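Local coordinates for hypothetical protein (Bacteroides caccae, PDB 4M8R) that is of unknown function but pairs an Ig-like N-terminal domain with a WD40-like, probably propeller-type, domain of the DUF4784 family, at residues V222-E227 / T235-P240; F309-P314 / D399-E404; I372-R375 / T381-V384. One frame throughout, in Å; residues are numbered along the deposited sequence.

Contact 1: residues V222-E227 / T235-P240; sequences VSAGLE and TRSNFP. With PO4 (phosphate ion), chain E; EDO (1,2-ethanediol), chain G; PO4 (phosphate ion), chain D.
Gly225 and Thr235 bring two loop segments together, their CA atoms 4.2 Å apart; residues 224-226 have helical backbone angles without forming a regular helix, while 235-240 is loop that leads into a short, weakly bonded strand at about 239-240. With no side chain on Gly225, its CA can lie 3.7 Å from Thr235 O. A water in the seam accepts from Gly225 N, 2.9 Å away, donates to Thr235 O at 2.8 Å, and bonds Ser237 OG as well, with a weaker link to Val222 O, thus serving polar atoms of both segments. Ser237 turns its hydroxyl toward the backbone N side (chi1 -59°), which brings OG to that water. Ala224 CB meets the Phe239 ring obliquely, 3.8 Å from CE2. A phosphate, probably from the crystallisation liquor, is held by three donors: Thr235 N and Arg236 N share its O2, and Arg236 NE reaches O3 at 2.9 Å, in the guanidinium plane. Asn238, turned away from 222-227, gives ND2 to O1 of a second phosphate, 2.9 Å off, and to Glu91 of the second subunit. An alanine here would keep the backbone but is likely to leave that phosphate oxygen and the Glu91 carboxylate without their shared amide donor. Ser237 pairs through its backbone with Leu189 and Phe191, Thr235 OG1 bonds Ala188 O at the end of strand 186-188, and Phe239 pairs with Asn221, making 239-240 the outermost strand within this chain, next to 217-221, with Tyr61 of the second subunit meeting the Phe239 ring and Phe48 of that subunit packing on the same side chain.

Contact 2: residues F309-P314 / D399-E404; sequences FGMALP and DWNSKE
The end of strand 303-310 at Phe309 faces the turn that follows strand 394-399, where Trp400 is the nearest residue, its CA 7.9 Å from that of Phe309, so side chains alone span the gap. The two rings meet edge-to-face, the Trp400 edge directed at the Phe309 face, with planes at 60° and the phenyl centroid 5.5 Å from that of the indole's six-membered ring. CE3 is the indole atom over the phenyl, set off toward its rim. Trp400 CB adds to the packing, 4.1 Å from Phe309 CD2. Met311, modelled as selenomethionine, is bent at chi2 and chi3 (-58° and -64°), a double bend that carries its methyl CE back to 3.7 Å from Trp400 CD1; SE stands obliquely 4.9 Å from the centroid of the five-membered ring, a Met-aromatic contact. In the probable propeller of this WD40-like domain the pairing joins two consecutive four-stranded antiparallel sheets, 303-364 and 368-407, as adjacent blades would be. Gly380 lies between them, backbone-bonded to both Gly310 and Trp400. The turn carrying the indole is fixed by an Asx motif: Asp399 OD2 accepts from Ser402 N, which meets it from above the carboxylate plane, and from Ser402 OG on its anti lone pair, each 2.9 Å away. Lys403 NZ lies 3.2 Å above one face of the indole, near the rim, and Phe361 makes a further edge-to-face pair with Trp400.

Contact 3: residues I372-R375 / T381-V384; sequences ITNR and TITV. With EDO (1,2-ethanediol), chain H.
Thr373 and Thr383 form the hydrogen-bonded pair of an antiparallel hairpin. Thr373 N gives to Thr383 O at 2.9 Å, in the carbonyl plane, and Thr383 N returns to Thr373 O at 2.7 Å, nearly in line with the carbonyl (174°). Ile372 CA adds a CH...O contact to the same Thr383 O, 3.3 Å away. Past this pair the regular bonding stops and a water takes over, accepting from Asn374 ND2 at 3.3 Å and donating to Thr381 O at 3.0 Å; the amide has a direct partner too, Tyr308 O. A second water meets Thr381 OG1 at 2.7 Å and, weakly, Arg375 O.

The two threonine side chains lie alongside each other, pointing the same way. With OG1 anti to the backbone N (chi1 -176°), Thr373 CG2 lies between N and the carbonyl carbon, 4.2 Å from Thr383 CB. Thr383 OG1 bonds Asp397 OD1, and Arg375 makes a salt bridge with Glu135 of the third subunit. On the face holding Ile372 and Val384 the contact is apolar: Ile372 CG2 packs 4.2 Å from Ile382 CB and, more loosely, against Val384 CG2.

The hairpin is thus two-sided: both threonine hydroxyls tie it to Trp421 on closing strand 419-422, paired with 118-123 in a ring closure consistent with a propeller, while the isoleucines pack against strand 303-310.

How the contacts relate
Contacts 2 and 3 belong together: hairpin 372-384 lies inside the chain loop closed by 309-314 and 399-404, and the Phe309 ring of contact 2 also packs on Ile382, CE2 to CG2 3.8 Å. Contact 1 stands apart, its centre 25 Å from that of contact 3 and 29 Å from that of contact 2. Contacts 1 and 3 are buried, whereas contact 2 is partly buried and lies farthest from the chain's centre. Their chemistry follows: contact 3 is backbone pairing inside one sheet, contact 2 aromatic and selenomethionine packing between sheets, and contact 1 two loops joined largely through a water. Other subunits approach all three.

Contact 1: residues V222-E227 / T235-P240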
ATOM      1  N   VAL A 222      23.703  -5.531  -4.345  1.00 36.62           N
ATOM      2  CA  VAL A 222      24.419  -6.307  -3.333  1.00 35.67           C
ATOM      3  C   VAL A 222      23.710  -6.332  -1.994  1.00 34.30           C
ATOM      4  O   VAL A 222      24.258  -6.844  -1.026  1.00 34.92           O
ATOM      5  CB  VAL A 222      25.870  -5.805  -3.148  1.00 36.51           C
ATOM      6  CG1 VAL A 222      26.629  -5.949  -4.447  1.00 38.68           C
ATOM      7  CG2 VAL A 222      25.915  -4.363  -2.662  1.00 36.53           C
ATOM      8  N   SER A 223      22.505  -5.775  -1.927  1.00 33.51           N
ATOM      9  CA  SER A 223      21.735  -5.794  -0.687  1.00 32.28           C
ATOM     10  C   SER A 223      20.559  -6.779  -0.726  1.00 32.69           C
ATOM     11  O   SER A 223      19.933  -7.027   0.302  1.00 31.61           O
ATOM     12  CB  SER A 223      21.236  -4.388  -0.350  1.00 32.03           C
ATOM     13  OG  SER A 223      20.340  -3.906  -1.337  1.00 32.43           O
ATOM     14  N   ALA A 224      20.269  -7.346  -1.898  1.00 34.06           N
ATOM     15  CA  ALA A 224      19.145  -8.285  -2.048  1.00 34.75           C
ATOM     16  C   ALA A 224      19.158  -9.454  -1.046  1.00 34.86           C
ATOM     17  O   ALA A 224      18.097  -9.906  -0.618  1.00 34.64           O
ATOM     18  CB  ALA A 224      19.094  -8.821  -3.466  1.00 36.31           C
ATOM     19  N   GLY A 225      20.345  -9.928  -0.671  1.00 36.18           N
ATOM     20  CA  GLY A 225      20.487 -10.981   0.347  1.00 37.03           C
ATOM     21  C   GLY A 225      20.067 -10.563   1.752  1.00 37.98           C
ATOM     22  O   GLY A 225      19.708 -11.402   2.570  1.00 39.86           O
ATOM     23  N   LEU A 226      20.110  -9.265   2.038  1.00 39.79           N
ATOM     24  CA  LEU A 226      19.646  -8.745   3.320  1.00 40.40           C
ATOM     25  C   LEU A 226      18.135  -8.548   3.362  1.00 45.61           C
ATOM     26  O   LEU A 226      17.519  -8.702   4.414  1.00 48.04           O
ATOM     27  CB  LEU A 226      20.308  -7.402   3.618  1.00 40.47           C
ATOM     28  CG  LEU A 226      21.834  -7.395   3.704  1.00 39.95           C
ATOM     29  CD1 LEU A 226      22.320  -5.971   3.911  1.00 40.40           C
ATOM     30  CD2 LEU A 226      22.326  -8.297   4.824  1.00 40.09           C
ATOM     31  N   GLU A 227      17.533  -8.203   2.227  1.00 51.11           N
ATOM     32  CA  GLU A 227      16.103  -7.866   2.183  1.00 57.58           C
ATOM     33  C   GLU A 227      15.252  -9.113   1.916  1.00 52.78           C
ATOM     34  O   GLU A 227      14.349  -9.090   1.082  1.00 52.32           O
ATOM     35  CB  GLU A 227      15.847  -6.780   1.120  1.00 63.14           C
ATOM     36  CG  GLU A 227      16.322  -5.393   1.530  1.00 74.21           C
ATOM     37  CD  GLU A 227      15.446  -4.773   2.610  1.00 85.23           C
ATOM     38  OE1 GLU A 227      14.354  -4.266   2.268  1.00100.14           O
ATOM     39  OE2 GLU A 227      15.847  -4.785   3.797  1.00 80.77           O
ATOM     40  N   THR A 235      23.461 -14.617   2.303  1.00 49.61           N
ATOM     41  CA  THR A 235      23.630 -13.164   2.153  1.00 48.26           C
ATOM     42  C   THR A 235      24.351 -12.729   0.874  1.00 48.75           C
ATOM     43  O   THR A 235      24.142 -11.614   0.401  1.00 50.62           O
ATOM     44  CB  THR A 235      24.412 -12.565   3.339  1.00 49.21           C
ATOM     45  OG1 THR A 235      25.755 -13.073   3.345  1.00 54.06           O
ATOM     46  CG2 THR A 235      23.744 -12.912   4.643  1.00 49.49           C
ATOM     47  N   ARG A 236      25.210 -13.585   0.326  1.00 47.50           N
ATOM     48  CA  ARG A 236      25.950 -13.256  -0.884  1.00 47.09           C
ATOM     49  C   ARG A 236      25.024 -13.265  -2.096  1.00 44.56           C
ATOM     50  O   ARG A 236      24.306 -14.230  -2.311  1.00 44.25           O
ATOM     51  CB  ARG A 236      27.072 -14.260  -1.119  1.00 52.54           C
ATOM     52  CG  ARG A 236      28.139 -14.298  -0.040  1.00 55.54           C
ATOM     53  CD  ARG A 236      29.157 -15.395  -0.318  1.00 61.19           C
ATOM     54  NE  ARG A 236      29.912 -15.739   0.890  1.00 68.54           N
ATOM     55  CZ  ARG A 236      31.214 -15.512   1.098  1.00 74.87           C
ATOM     56  NH1 ARG A 236      31.982 -14.942   0.170  1.00 74.79           N
ATOM     57  NH2 ARG A 236      31.757 -15.877   2.257  1.00 76.12           N
ATOM     58  N   SER A 237      25.055 -12.192  -2.884  1.00 42.37           N
ATOM     59  CA  SER A 237      24.227 -12.065  -4.076  1.00 39.95           C
ATOM     60  C   SER A 237      25.109 -12.052  -5.304  1.00 39.88           C
ATOM     61  O   SER A 237      26.285 -11.715  -5.226  1.00 40.23           O
ATOM     62  CB  SER A 237      23.434 -10.753  -4.055  1.00 39.70           C
ATOM     63  OG  SER A 237      22.593 -10.654  -2.922  1.00 42.43           O
ATOM     64  N   ASN A 238      24.517 -12.401  -6.440  1.00 39.00           N
ATOM     65  CA  ASN A 238      25.148 -12.214  -7.732  1.00 40.08           C
ATOM     66  C   ASN A 238      24.134 -11.695  -8.745  1.00 40.00           C
ATOM     67  O   ASN A 238      23.662 -12.443  -9.614  1.00 40.18           O
ATOM     68  CB  ASN A 238      25.778 -13.515  -8.223  1.00 41.55           C
ATOM     69  CG  ASN A 238      26.571 -13.318  -9.497  1.00 44.09           C
ATOM     70  OD1 ASN A 238      27.316 -12.343  -9.623  1.00 45.33           O
ATOM     71  ND2 ASN A 238      26.404 -14.218 -10.458  1.00 45.72           N
ATOM     72  N   PHE A 239      23.822 -10.402  -8.642  1.00 39.49           N
ATOM     73  CA  PHE A 239      22.770  -9.786  -9.451  1.00 39.57           C
ATOM     74  C   PHE A 239      23.261  -8.594 -10.288  1.00 41.95           C
ATOM     75  O   PHE A 239      22.938  -7.448  -9.994  1.00 42.13           O
ATOM     76  CB  PHE A 239      21.625  -9.330  -8.547  1.00 36.92           C
ATOM     77  CG  PHE A 239      20.797 -10.456  -7.977  1.00 35.13           C
ATOM     78  CD1 PHE A 239      20.221 -11.402  -8.803  1.00 35.91           C
ATOM     79  CD2 PHE A 239      20.550 -10.529  -6.616  1.00 33.52           C
ATOM     80  CE1 PHE A 239      19.441 -12.417  -8.281  1.00 34.84           C
ATOM     81  CE2 PHE A 239      19.771 -11.540  -6.087  1.00 32.28           C
ATOM     82  CZ  PHE A 239      19.214 -12.482  -6.925  1.00 32.90           C
ATOM     83  N   PRO A 240      24.036  -8.860 -11.346  1.00 44.11           N
ATOM     84  CA  PRO A 240      24.399  -7.773 -12.251  1.00 47.60           C
ATOM     85  C   PRO A 240      23.239  -7.364 -13.149  1.00 50.06           C
ATOM     86  O   PRO A 240      22.315  -8.150 -13.361  1.00 52.62           O
ATOM     87  CB  PRO A 240      25.519  -8.382 -13.101  1.00 49.79           C
ATOM     88  CG  PRO A 240      25.251  -9.849 -13.079  1.00 49.51           C
ATOM     89  CD  PRO A 240      24.654 -10.140 -11.727  1.00 45.58           C
TER
HETATM   90  P   PO4 E 503      26.192 -17.472   1.502  1.00 94.39           P
HETATM   91  O1  PO4 E 503      25.538 -18.167   2.674  1.00 90.42           O
HETATM   92  O2  PO4 E 503      25.435 -16.201   1.192  1.00 81.86           O
HETATM   93  O3  PO4 E 503      27.616 -17.128   1.876  1.00 85.11           O
HETATM   94  O4  PO4 E 503      26.176 -18.377   0.285  1.00 84.06           O
HETATM   95  C1  EDO G 505      17.849  -7.179   7.488  1.00 57.87           C
HETATM   96  O1  EDO G 505      16.470  -7.171   7.091  1.00 66.06           O
HETATM   97  C2  EDO G 505      18.347  -8.606   7.679  1.00 55.19           C
HETATM   98  O2  EDO G 505      19.754  -8.556   7.910  1.00 57.35           O
HETATM   99  P   PO4 D 502      27.760 -14.020 -14.361  1.00 39.72           P
HETATM  100  O1  PO4 D 502      27.775 -14.656 -12.992  1.00 40.64           O
HETATM  101  O2  PO4 D 502      26.344 -13.791 -14.838  1.00 40.58           O
HETATM  102  O3  PO4 D 502      28.474 -12.690 -14.339  1.00 40.27           O
HETATM  103  O4  PO4 D 502      28.448 -14.972 -15.304  1.00 49.64           O
HETATM  104  O   HOH W   1      23.130  -9.335  -0.848  1.00 37.08           O

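Contact 2: residues F309-P314 / D399-E404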
ATOM      1  N   PHE A 309      19.505  14.674  -1.522  1.00 50.57           N
ATOM      2  CA  PHE A 309      18.409  14.976  -0.603  1.00 50.71           C
ATOM      3  C   PHE A 309      17.223  14.098  -0.982  1.00 48.36           C
ATOM      4  O   PHE A 309      16.807  14.107  -2.132  1.00 47.13           O
ATOM      5  CB  PHE A 309      17.959  16.429  -0.749  1.00 53.16           C
ATOM      6  CG  PHE A 309      18.923  17.440  -0.205  1.00 54.14           C
ATOM      7  CD1 PHE A 309      19.956  17.921  -0.990  1.00 55.23           C
ATOM      8  CD2 PHE A 309      18.764  17.945   1.079  1.00 54.47           C
ATOM      9  CE1 PHE A 309      20.832  18.874  -0.494  1.00 57.16           C
ATOM     10  CE2 PHE A 309      19.638  18.895   1.580  1.00 56.31           C
ATOM     11  CZ  PHE A 309      20.675  19.362   0.792  1.00 57.52           C
ATOM     12  N   GLY A 310      16.686  13.346  -0.028  1.00 47.29           N
ATOM     13  CA  GLY A 310      15.432  12.626  -0.232  1.00 47.02           C
ATOM     14  C   GLY A 310      14.274  13.564   0.057  1.00 49.66           C
ATOM     15  O   GLY A 310      14.102  13.996   1.194  1.00 51.61           O
HETATM   16  N   MSE A 311      13.491  13.891  -0.971  1.00 50.97           N
HETATM   17  CA  MSE A 311      12.424  14.899  -0.854  1.00 52.58           C
HETATM   18  C   MSE A 311      11.093  14.316  -0.441  1.00 53.73           C
HETATM   19  O   MSE A 311      10.123  15.050  -0.262  1.00 54.25           O
HETATM   20  CB  MSE A 311      12.277  15.630  -2.184  1.00 53.09           C
HETATM   21  CG  MSE A 311      13.598  16.231  -2.656  1.00 53.11           C
HETATM   22 SE   MSE A 311      14.332  17.494  -1.341  0.75 53.20          SE
HETATM   23  CE  MSE A 311      12.912  18.859  -1.368  1.00 57.28           C
ATOM     24  N   ALA A 312      11.035  12.992  -0.302  1.00 54.64           N
ATOM     25  CA  ALA A 312       9.898  12.308   0.313  1.00 56.14           C
ATOM     26  C   ALA A 312      10.400  11.042   0.988  1.00 59.14           C
ATOM     27  O   ALA A 312      11.532  10.617   0.751  1.00 57.48           O
ATOM     28  CB  ALA A 312       8.854  11.958  -0.730  1.00 56.12           C
ATOM     29  N   LEU A 313       9.563  10.440   1.826  1.00 66.15           N
ATOM     30  CA  LEU A 313       9.916   9.176   2.478  1.00 71.08           C
ATOM     31  C   LEU A 313       9.885   8.044   1.444  1.00 77.11           C
ATOM     32  O   LEU A 313       8.960   7.984   0.631  1.00 82.13           O
ATOM     33  CB  LEU A 313       8.949   8.868   3.622  1.00 71.75           C
ATOM     34  CG  LEU A 313       8.867   9.909   4.744  1.00 76.07           C
ATOM     35  CD1 LEU A 313       7.645   9.661   5.619  1.00 79.82           C
ATOM     36  CD2 LEU A 313      10.135   9.911   5.584  1.00 75.08           C
ATOM     37  N   PRO A 314      10.899   7.157   1.455  1.00 85.47           N
ATOM     38  CA  PRO A 314      10.876   6.011   0.537  1.00 92.59           C
ATOM     39  C   PRO A 314       9.897   4.923   0.991  1.00102.06           C
ATOM     40  O   PRO A 314       9.521   4.880   2.166  1.00103.22           O
ATOM     41  CB  PRO A 314      12.320   5.498   0.577  1.00 85.00           C
ATOM     42  CG  PRO A 314      12.839   5.917   1.908  1.00 80.40           C
ATOM     43  CD  PRO A 314      12.123   7.185   2.279  1.00 80.96           C
ATOM     44  N   ASP A 399      18.735  22.025   5.914  1.00 59.85           N
ATOM     45  CA  ASP A 399      17.353  21.786   5.511  1.00 60.60           C
ATOM     46  C   ASP A 399      17.090  22.504   4.190  1.00 62.29           C
ATOM     47  O   ASP A 399      17.137  23.735   4.123  1.00 65.34           O
ATOM     48  CB  ASP A 399      16.386  22.270   6.598  1.00 62.44           C
ATOM     49  CG  ASP A 399      14.930  22.097   6.206  1.00 64.19           C
ATOM     50  OD1 ASP A 399      14.479  20.943   6.076  1.00 63.24           O
ATOM     51  OD2 ASP A 399      14.231  23.113   6.025  1.00 68.25           O
ATOM     52  N   TRP A 400      16.816  21.732   3.144  1.00 61.55           N
ATOM     53  CA  TRP A 400      16.604  22.282   1.811  1.00 64.76           C
ATOM     54  C   TRP A 400      15.525  23.368   1.764  1.00 71.11           C
ATOM     55  O   TRP A 400      15.678  24.369   1.063  1.00 72.42           O
ATOM     56  CB  TRP A 400      16.236  21.174   0.820  1.00 63.48           C
ATOM     57  CG  TRP A 400      15.967  21.727  -0.527  1.00 66.80           C
ATOM     58  CD1 TRP A 400      14.752  22.043  -1.059  1.00 70.00           C
ATOM     59  CD2 TRP A 400      16.942  22.094  -1.503  1.00 68.25           C
ATOM     60  NE1 TRP A 400      14.908  22.566  -2.319  1.00 72.98           N
ATOM     61  CE2 TRP A 400      16.245  22.609  -2.616  1.00 71.34           C
ATOM     62  CE3 TRP A 400      18.339  22.026  -1.549  1.00 68.02           C
ATOM     63  CZ2 TRP A 400      16.895  23.054  -3.763  1.00 73.31           C
ATOM     64  CZ3 TRP A 400      18.986  22.470  -2.692  1.00 69.85           C
ATOM     65  CH2 TRP A 400      18.263  22.979  -3.782  1.00 72.24           C
ATOM     66  N   ASN A 401      14.439  23.166   2.505  1.00 75.62           N
ATOM     67  CA  ASN A 401      13.272  24.047   2.408  1.00 82.22           C
ATOM     68  C   ASN A 401      13.467  25.394   3.104  1.00 85.00           C
ATOM     69  O   ASN A 401      12.931  26.402   2.650  1.00 88.79           O
ATOM     70  CB  ASN A 401      12.014  23.343   2.931  1.00 85.03           C
ATOM     71  CG  ASN A 401      11.638  22.125   2.094  1.00 85.70           C
ATOM     72  OD1 ASN A 401      10.749  22.196   1.245  1.00 91.49           O
ATOM     73  ND2 ASN A 401      12.320  21.003   2.324  1.00 79.94           N
ATOM     74  N   SER A 402      14.241  25.410   4.188  1.00 84.15           N
ATOM     75  CA  SER A 402      14.562  26.652   4.900  1.00 86.94           C
ATOM     76  C   SER A 402      15.946  27.211   4.537  1.00 85.30           C
ATOM     77  O   SER A 402      16.280  28.329   4.924  1.00 87.49           O
ATOM     78  CB  SER A 402      14.488  26.428   6.411  1.00 87.60           C
ATOM     79  OG  SER A 402      15.500  25.537   6.841  1.00 86.70           O
ATOM     80  N   LYS A 403      16.744  26.429   3.812  1.00 82.35           N
ATOM     81  CA  LYS A 403      18.106  26.821   3.417  1.00 81.60           C
ATOM     82  C   LYS A 403      18.991  27.206   4.605  1.00 79.41           C
ATOM     83  O   LYS A 403      19.896  28.027   4.462  1.00 79.51           O
ATOM     84  CB  LYS A 403      18.077  27.980   2.414  1.00 85.56           C
ATOM     85  CG  LYS A 403      17.213  27.747   1.188  1.00 87.69           C
ATOM     86  CD  LYS A 403      17.839  26.742   0.241  1.00 86.98           C
ATOM     87  CE  LYS A 403      16.981  26.596  -1.002  1.00 90.17           C
ATOM     88  NZ  LYS A 403      17.618  25.695  -1.991  1.00 88.82           N
ATOM     89  N   GLU A 404      18.739  26.606   5.764  1.00 78.29           N
ATOM     90  CA  GLU A 404      19.474  26.936   6.982  1.00 80.58           C
ATOM     91  C   GLU A 404      20.188  25.719   7.563  1.00 75.12           C
ATOM     92  O   GLU A 404      19.681  24.597   7.496  1.00 72.17           O
ATOM     93  CB  GLU A 404      18.522  27.521   8.028  1.00 86.41           C
ATOM     94  CG  GLU A 404      18.196  28.991   7.813  1.00 93.26           C
ATOM     95  CD  GLU A 404      17.086  29.484   8.724  1.00 98.95           C
ATOM     96  OE1 GLU A 404      16.169  28.696   9.040  1.00 98.01           O
ATOM     97  OE2 GLU A 404      17.131  30.666   9.123  1.00105.58           O
TER

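Contact 3: residues I372-R375 / T381-V384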
ATOM      1  N   ILE A 372      29.244  13.046   4.704  1.00 51.21           N
ATOM      2  CA  ILE A 372      27.848  13.425   4.486  1.00 48.53           C
ATOM      3  C   ILE A 372      26.994  12.170   4.606  1.00 45.17           C
ATOM      4  O   ILE A 372      27.373  11.107   4.117  1.00 42.85           O
ATOM      5  CB  ILE A 372      27.626  14.048   3.088  1.00 49.35           C
ATOM      6  CG1 ILE A 372      28.589  15.213   2.852  1.00 50.95           C
ATOM      7  CG2 ILE A 372      26.184  14.522   2.935  1.00 49.06           C
ATOM      8  CD1 ILE A 372      28.406  15.902   1.518  1.00 52.11           C
ATOM      9  N   THR A 373      25.835  12.300   5.241  1.00 44.41           N
ATOM     10  CA  THR A 373      24.927  11.170   5.401  1.00 42.75           C
ATOM     11  C   THR A 373      23.496  11.664   5.649  1.00 42.82           C
ATOM     12  O   THR A 373      23.293  12.847   5.925  1.00 43.98           O
ATOM     13  CB  THR A 373      25.422  10.231   6.520  1.00 42.58           C
ATOM     14  OG1 THR A 373      24.573   9.080   6.608  1.00 41.26           O
ATOM     15  CG2 THR A 373      25.488  10.961   7.865  1.00 43.93           C
ATOM     16  N   ASN A 374      22.516  10.764   5.531  1.00 41.42           N
ATOM     17  CA  ASN A 374      21.103  11.148   5.517  1.00 42.58           C
ATOM     18  C   ASN A 374      20.288  10.430   6.575  1.00 43.86           C
ATOM     19  O   ASN A 374      20.382   9.215   6.712  1.00 42.91           O
ATOM     20  CB  ASN A 374      20.476  10.832   4.161  1.00 42.24           C
ATOM     21  CG  ASN A 374      21.160  11.542   3.014  1.00 41.98           C
ATOM     22  OD1 ASN A 374      22.290  11.221   2.663  1.00 41.10           O
ATOM     23  ND2 ASN A 374      20.470  12.501   2.415  1.00 43.41           N
ATOM     24  N   ARG A 375      19.478  11.188   7.305  1.00 47.20           N
ATOM     25  CA  ARG A 375      18.546  10.621   8.263  1.00 51.46           C
ATOM     26  C   ARG A 375      17.194  10.509   7.570  1.00 52.64           C
ATOM     27  O   ARG A 375      16.538  11.521   7.311  1.00 52.01           O
ATOM     28  CB  ARG A 375      18.439  11.507   9.509  1.00 55.89           C
ATOM     29  CG  ARG A 375      18.001  10.725  10.738  1.00 61.34           C
ATOM     30  CD  ARG A 375      17.210  11.545  11.740  1.00 66.55           C
ATOM     31  NE  ARG A 375      17.975  12.637  12.330  1.00 69.79           N
ATOM     32  CZ  ARG A 375      17.723  13.183  13.517  1.00 73.14           C
ATOM     33  NH1 ARG A 375      16.733  12.732  14.282  1.00 75.86           N
ATOM     34  NH2 ARG A 375      18.482  14.181  13.950  1.00 74.99           N
ATOM     35  N   THR A 381      16.825  16.856   4.073  1.00 50.99           N
ATOM     36  CA  THR A 381      17.994  17.246   4.857  1.00 50.28           C
ATOM     37  C   THR A 381      19.188  16.353   4.561  1.00 48.27           C
ATOM     38  O   THR A 381      19.035  15.210   4.129  1.00 48.75           O
ATOM     39  CB  THR A 381      17.737  17.207   6.381  1.00 50.64           C
ATOM     40  OG1 THR A 381      17.633  15.850   6.824  1.00 49.64           O
ATOM     41  CG2 THR A 381      16.464  17.959   6.745  1.00 53.14           C
ATOM     42  N   ILE A 382      20.372  16.903   4.791  1.00 48.21           N
ATOM     43  CA  ILE A 382      21.598  16.124   4.853  1.00 47.14           C
ATOM     44  C   ILE A 382      22.282  16.424   6.173  1.00 47.86           C
ATOM     45  O   ILE A 382      22.065  17.480   6.771  1.00 49.79           O
ATOM     46  CB  ILE A 382      22.562  16.439   3.694  1.00 47.92           C
ATOM     47  CG1 ILE A 382      22.900  17.932   3.634  1.00 50.42           C
ATOM     48  CG2 ILE A 382      21.958  15.981   2.375  1.00 47.98           C
ATOM     49  CD1 ILE A 382      23.996  18.262   2.640  1.00 50.90           C
ATOM     50  N   THR A 383      23.095  15.482   6.628  1.00 47.37           N
ATOM     51  CA  THR A 383      23.863  15.655   7.840  1.00 48.55           C
ATOM     52  C   THR A 383      25.322  15.653   7.459  1.00 50.22           C
ATOM     53  O   THR A 383      25.780  14.770   6.738  1.00 49.70           O
ATOM     54  CB  THR A 383      23.571  14.534   8.835  1.00 48.41           C
ATOM     55  OG1 THR A 383      22.169  14.546   9.143  1.00 48.67           O
ATOM     56  CG2 THR A 383      24.381  14.720  10.109  1.00 50.61           C
ATOM     57  N   VAL A 384      26.048  16.651   7.950  1.00 53.73           N
ATOM     58  CA  VAL A 384      27.396  16.928   7.487  1.00 54.92           C
ATOM     59  C   VAL A 384      28.365  17.014   8.657  1.00 55.83           C
ATOM     60  O   VAL A 384      28.018  17.525   9.720  1.00 56.15           O
ATOM     61  CB  VAL A 384      27.422  18.247   6.695  1.00 58.36           C
ATOM     62  CG1 VAL A 384      28.840  18.615   6.291  1.00 61.22           C
ATOM     63  CG2 VAL A 384      26.529  18.133   5.468  1.00 58.52           C
TER
HETATM   64  C1  EDO H 506      25.970  10.911   0.460  1.00 51.08           C
HETATM   65  O1  EDO H 506      26.659   9.827   1.089  1.00 56.80           O
HETATM   66  C2  EDO H 506      24.582  11.019   1.075  1.00 54.48           C
HETATM   67  O2  EDO H 506      23.872  12.159   0.571  1.00 55.18           O
HETATM   68  O   HOH W   2      17.270  13.235   2.747  1.00 41.36           O
HETATM   69  O   HOH W   3      16.174  14.201   5.210  1.00 43.73           O